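Local coordinates for protein calcium homeostasis modulator 1 (Oryzias latipes, PDB 6LMT) that forms an eight-subunit membrane channel of the calcium homeostasis modulator family, probably a large-pore one that conducts ions, at residues 54-59 with 122-127. Residues are numbered along the deposited sequence; the frame is centred on the assembly and turned at random.
Sequences GLLIIP and KSFLCA
Leu-56 sets its CD2 methyl against the edge of the Phe-124 ring, near the ring plane, with CD2 4.1 Å from CE1 of that phenylalanine. Although the Phe-124 side chain leaves its own helix facing away from 54-59, the ring swings back: with CG beside the backbone N (chi1 -82°), CE1 reaches the leucine. With CG anti to the backbone N (chi1 -171°), Leu-56 carries CD2 toward the ring. One residue earlier in each helix, Ser-123 OG lies 4.1 Å from CB of Leu-55, a van der Waals contact; the closest CA pair of 54-59 and 122-127 is Leu-55 with Ser-123, 6.9 Å apart. The contact thus joins the transmembrane helix 48-70 to the short helix 122-128, which follows helix 108-120 in the four-helix subunit of the CALHM family. The buried Ser-123 hydroxyl makes a weak hydrogen bond to Gly-52 O, on the preceding turn of helix 48-70, and the Cys-126 to Cys-41 disulfide links the short helix to the loop that leads into helix 48-70. Phe-124 also meets Phe-128 edge to face, and its side chain is about 4 Å from a bound cholesterol hemisuccinate, while Leu-56 belongs to a pocket for this sterol. Leu-55 packs in addition on Trp-186 of a neighbouring subunit.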
loop_
_atom_site.group_PDB
_atom_site.type_symbol
_atom_site.label_atom_id
_atom_site.label_comp_id
_atom_site.label_asym_id
_atom_site.label_seq_id
_atom_site.Cartn_x
_atom_site.Cartn_y
_atom_site.Cartn_z
ATOM N N GLY A 54 -18.191 -30.203 -18.680
ATOM C CA GLY A 54 -18.043 -30.519 -17.276
ATOM C C GLY A 54 -17.580 -29.355 -16.435
ATOM O O GLY A 54 -17.975 -29.235 -15.282
ATOM N N LEU A 55 -16.764 -28.471 -16.994
ATOM C CA LEU A 55 -16.397 -27.265 -16.266
ATOM C C LEU A 55 -17.493 -26.226 -16.229
ATOM O O LEU A 55 -17.365 -25.236 -15.514
ATOM C CB LEU A 55 -15.143 -26.638 -16.844
ATOM C CG LEU A 55 -13.885 -27.353 -16.403
ATOM C CD1 LEU A 55 -12.757 -26.694 -17.060
ATOM C CD2 LEU A 55 -13.735 -27.257 -14.906
ATOM N N LEU A 56 -18.554 -26.425 -16.971
ATOM C CA LEU A 56 -19.703 -25.564 -16.899
ATOM C C LEU A 56 -20.784 -26.132 -15.995
ATOM O O LEU A 56 -21.625 -25.375 -15.515
ATOM C CB LEU A 56 -20.210 -25.344 -18.322
ATOM C CG LEU A 56 -21.281 -24.357 -18.708
ATOM C CD1 LEU A 56 -20.847 -22.968 -18.364
ATOM C CD2 LEU A 56 -21.438 -24.501 -20.174
ATOM N N ILE A 57 -20.751 -27.429 -15.712
ATOM C CA ILE A 57 -21.791 -28.110 -14.946
ATOM C C ILE A 57 -21.325 -28.475 -13.539
ATOM O O ILE A 57 -22.012 -28.188 -12.565
ATOM C CB ILE A 57 -22.301 -29.353 -15.704
ATOM C CG1 ILE A 57 -23.116 -28.923 -16.910
ATOM C CG2 ILE A 57 -23.118 -30.252 -14.824
ATOM C CD1 ILE A 57 -23.498 -30.057 -17.783
ATOM N N ILE A 58 -20.167 -29.115 -13.413
ATOM C CA ILE A 58 -19.717 -29.683 -12.139
ATOM C C ILE A 58 -19.327 -28.628 -11.100
ATOM O O ILE A 58 -19.756 -28.778 -9.951
ATOM C CB ILE A 58 -18.594 -30.722 -12.372
ATOM C CG1 ILE A 58 -19.126 -31.913 -13.152
ATOM C CG2 ILE A 58 -17.913 -31.155 -11.086
ATOM C CD1 ILE A 58 -20.219 -32.611 -12.459
ATOM N N PRO A 59 -18.565 -27.564 -11.391
ATOM C CA PRO A 59 -18.313 -26.566 -10.348
ATOM C C PRO A 59 -19.549 -25.809 -9.878
ATOM O O PRO A 59 -19.590 -25.471 -8.694
ATOM C CB PRO A 59 -17.282 -25.635 -10.992
ATOM C CG PRO A 59 -16.639 -26.436 -11.959
ATOM C CD PRO A 59 -17.659 -27.292 -12.528
ATOM N N LYS A 122 -13.889 -20.124 -22.971
ATOM C CA LYS A 122 -13.016 -21.283 -23.120
ATOM C C LYS A 122 -13.749 -22.611 -23.042
ATOM O O LYS A 122 -13.308 -23.572 -23.662
ATOM C CB LYS A 122 -11.924 -21.274 -22.066
ATOM C CG LYS A 122 -10.934 -20.182 -22.189
ATOM C CD LYS A 122 -9.852 -20.422 -21.192
ATOM C CE LYS A 122 -8.767 -19.391 -21.256
ATOM N NZ LYS A 122 -9.228 -18.109 -20.700
ATOM N N SER A 123 -14.833 -22.700 -22.274
ATOM C CA SER A 123 -15.606 -23.932 -22.218
ATOM C C SER A 123 -16.317 -24.222 -23.522
ATOM O O SER A 123 -16.460 -25.384 -23.897
ATOM C CB SER A 123 -16.617 -23.883 -21.091
ATOM O OG SER A 123 -15.977 -24.068 -19.862
ATOM N N PHE A 124 -16.798 -23.194 -24.216
ATOM C CA PHE A 124 -17.379 -23.440 -25.524
ATOM C C PHE A 124 -16.315 -23.710 -26.556
ATOM O O PHE A 124 -16.566 -24.445 -27.508
ATOM C CB PHE A 124 -18.243 -22.280 -26.021
ATOM C CG PHE A 124 -19.634 -22.257 -25.485
ATOM C CD1 PHE A 124 -20.005 -23.022 -24.410
ATOM C CD2 PHE A 124 -20.621 -21.589 -26.184
ATOM C CE1 PHE A 124 -21.290 -23.015 -23.961
ATOM C CE2 PHE A 124 -21.914 -21.596 -25.743
ATOM C CZ PHE A 124 -22.245 -22.310 -24.634
ATOM N N LEU A 125 -15.139 -23.105 -26.408
ATOM C CA LEU A 125 -14.069 -23.342 -27.362
ATOM C C LEU A 125 -13.571 -24.768 -27.271
ATOM O O LEU A 125 -13.295 -25.398 -28.291
ATOM C CB LEU A 125 -12.934 -22.360 -27.125
ATOM C CG LEU A 125 -11.757 -22.432 -28.084
ATOM C CD1 LEU A 125 -12.162 -22.095 -29.497
ATOM C CD2 LEU A 125 -10.692 -21.516 -27.603
ATOM N N CYS A 126 -13.478 -25.301 -26.060
ATOM C CA CYS A 126 -13.060 -26.680 -25.895
ATOM C C CYS A 126 -14.147 -27.635 -26.362
ATOM O O CYS A 126 -13.878 -28.536 -27.151
ATOM C CB CYS A 126 -12.674 -26.921 -24.435
ATOM S SG CYS A 126 -11.798 -28.444 -24.081
ATOM N N ALA A 127 -15.393 -27.405 -25.961
ATOM C CA ALA A 127 -16.452 -28.368 -26.225
ATOM C C ALA A 127 -16.926 -28.401 -27.672
ATOM O O ALA A 127 -17.415 -29.438 -28.119
ATOM C CB ALA A 127 -17.636 -28.088 -25.324
#